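Local coordinates for esterase family protein (Staphylococcus aureus, PDB 6VH9) that hydrolyses carboxylic esters as a serine esterase of the esterase D family and probably also cleaves S-formylglutathione to formate and glutathione, at residues 20-25 against 74-79. Sequence-based numbering, arbitrary orientation.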
loop_
_atom_site.group_PDB
_atom_site.type_symbol
_atom_site.label_atom_id
_atom_site.label_comp_id
_atom_site.label_asym_id
_atom_site.label_seq_id
_atom_site.Cartn_x
_atom_site.Cartn_y
_atom_site.Cartn_z
ATOM N N ASN A 20 9.850 -3.528 -3.536
ATOM C CA ASN A 20 8.871 -3.693 -2.439
ATOM C C ASN A 20 9.237 -4.965 -1.668
ATOM O O ASN A 20 9.404 -5.977 -2.312
ATOM C CB ASN A 20 7.451 -3.762 -2.997
ATOM C CG ASN A 20 7.008 -2.491 -3.691
ATOM O OD1 ASN A 20 6.721 -1.493 -3.046
ATOM N ND2 ASN A 20 6.884 -2.533 -5.004
ATOM N N LEU A 21 8.796 -4.982 -0.416
ATOM C CA LEU A 21 9.007 -6.099 0.510
ATOM C C LEU A 21 7.830 -6.043 1.482
ATOM O O LEU A 21 7.414 -4.972 1.822
ATOM C CB LEU A 21 10.341 -5.848 1.213
ATOM C CG LEU A 21 10.619 -6.611 2.490
ATOM C CD1 LEU A 21 10.895 -8.056 2.186
ATOM C CD2 LEU A 21 11.813 -6.022 3.188
ATOM N N THR A 22 7.290 -7.183 1.861
ATOM C CA THR A 22 6.228 -7.153 2.872
ATOM C C THR A 22 6.657 -7.912 4.118
ATOM O O THR A 22 7.428 -8.885 4.044
ATOM C CB THR A 22 4.905 -7.728 2.344
ATOM O OG1 THR A 22 5.083 -9.097 2.005
ATOM C CG2 THR A 22 4.431 -6.960 1.106
ATOM N N VAL A 23 6.166 -7.442 5.270
ATOM C CA VAL A 23 6.554 -7.984 6.569
ATOM C C VAL A 23 5.313 -8.144 7.437
ATOM O O VAL A 23 4.480 -7.231 7.523
ATOM C CB VAL A 23 7.592 -7.090 7.278
ATOM C CG1 VAL A 23 7.829 -7.562 8.726
ATOM C CG2 VAL A 23 8.926 -7.105 6.502
ATOM N N ILE A 24 5.174 -9.311 8.060
ATOM C CA ILE A 24 4.204 -9.517 9.133
ATOM C C ILE A 24 4.968 -9.446 10.446
ATOM O O ILE A 24 5.931 -10.195 10.645
ATOM C CB ILE A 24 3.475 -10.863 8.999
ATOM C CG1 ILE A 24 2.566 -10.874 7.772
ATOM C CG2 ILE A 24 2.636 -11.135 10.250
ATOM C CD1 ILE A 24 2.158 -12.292 7.339
ATOM N N LEU A 25 4.548 -8.549 11.343
ATOM C CA LEU A 25 5.222 -8.329 12.623
ATOM C C LEU A 25 4.182 -8.465 13.728
ATOM O O LEU A 25 3.472 -7.499 14.049
ATOM C CB LEU A 25 5.904 -6.962 12.656
ATOM C CG LEU A 25 6.920 -6.733 13.772
ATOM C CD1 LEU A 25 8.217 -7.515 13.482
ATOM C CD2 LEU A 25 7.224 -5.244 13.913
ATOM N N VAL A 74 7.176 -12.697 9.615
ATOM C CA VAL A 74 7.319 -13.270 8.277
ATOM C C VAL A 74 7.818 -12.194 7.324
ATOM O O VAL A 74 7.246 -11.102 7.248
ATOM C CB VAL A 74 6.001 -13.887 7.765
ATOM C CG1 VAL A 74 6.219 -14.565 6.411
ATOM C CG2 VAL A 74 5.445 -14.913 8.772
ATOM N N ILE A 75 8.864 -12.520 6.572
ATOM C CA ILE A 75 9.502 -11.603 5.637
ATOM C C ILE A 75 9.224 -12.129 4.233
ATOM O O ILE A 75 9.601 -13.262 3.904
ATOM C CB ILE A 75 11.014 -11.516 5.894
ATOM C CG1 ILE A 75 11.310 -11.386 7.400
ATOM C CG2 ILE A 75 11.643 -10.395 5.075
ATOM C CD1 ILE A 75 10.741 -10.129 8.043
ATOM N N MET A 76 8.589 -11.315 3.398
ATOM C CA MET A 76 8.188 -11.774 2.066
ATOM C C MET A 76 8.794 -10.884 0.992
ATOM O O MET A 76 8.226 -9.829 0.659
ATOM C CB MET A 76 6.665 -11.819 1.937
ATOM C CG MET A 76 6.064 -13.008 2.681
ATOM S SD MET A 76 4.364 -12.779 3.250
ATOM C CE MET A 76 4.575 -11.447 4.449
ATOM N N PRO A 77 9.930 -11.261 0.413
ATOM C CA PRO A 77 10.555 -10.425 -0.615
ATOM C C PRO A 77 10.021 -10.728 -2.012
ATOM O O PRO A 77 9.229 -11.650 -2.214
ATOM C CB PRO A 77 12.047 -10.790 -0.494
ATOM C CG PRO A 77 12.044 -12.176 0.037
ATOM C CD PRO A 77 10.783 -12.385 0.823
ATOM N N ASN A 78 10.443 -9.896 -2.970
ATOM C CA ASN A 78 10.122 -10.076 -4.382
ATOM C C ASN A 78 11.407 -10.342 -5.165
ATOM O O ASN A 78 12.352 -9.544 -5.090
ATOM C CB ASN A 78 9.405 -8.833 -4.936
ATOM C CG ASN A 78 9.167 -8.918 -6.443
ATOM O OD1 ASN A 78 8.884 -9.996 -6.995
ATOM N ND2 ASN A 78 9.303 -7.787 -7.118
ATOM N N VAL A 79 11.444 -11.445 -5.925
ATOM C CA VAL A 79 12.619 -11.758 -6.753
ATOM C C VAL A 79 12.246 -12.049 -8.205
ATOM O O VAL A 79 13.056 -12.620 -8.947
ATOM C CB VAL A 79 13.444 -12.942 -6.198
ATOM C CG1 VAL A 79 13.859 -12.705 -4.728
ATOM C CG2 VAL A 79 12.670 -14.238 -6.370
HETATM O O HOH W 1 11.650 -7.521 -1.791
HETATM O O HOH W 2 9.408 -4.858 -6.142
#
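T22 and M76 face each other as an antiparallel hydrogen-bonded pair where strand 17-26 meets strand 72-76 in the alpha/beta-hydrolase sheet, strand 72-76 in turn running parallel to 42-47. On one face the M76 side chain crosses that of T22 obliquely, its end passing beside the hydroxyl: the chain bends about the CG-SD bond (chi3 -65°), which brings M76 CE 3.4 Å from T22 OG1 and 3.9 Å from I24 CD1. The T22 hydroxyl sits between backbone N and carbonyl carbon (chi1 63°), close against M76 CB, and hydrogen-bonds to the backbone O of E54. Beside them, I24 and V74 stand side by side, CB to CB 4.1 Å, under helix 63-69. The other face carries the non-hydrogen-bonded pair V23 and I75, which also point the same way; I75 CD1 touches both methyls of V23, while I75 CG2 meets L21 CD1 at 3.8 Å. That L21 methyl also reaches P77, and helix 93-107 packs on I75 and P77. Two pairs of backbone bonds join T22 with M76 and I24 with V74; the T22 N-H...M76 O bond is straight (180°). Past P77 direct pairing gives way to water. One water donates to N20 O and accepts from N78 N; a second accepts from N20 N at 3.0 Å and from N78 ND2 at 3.1 Å.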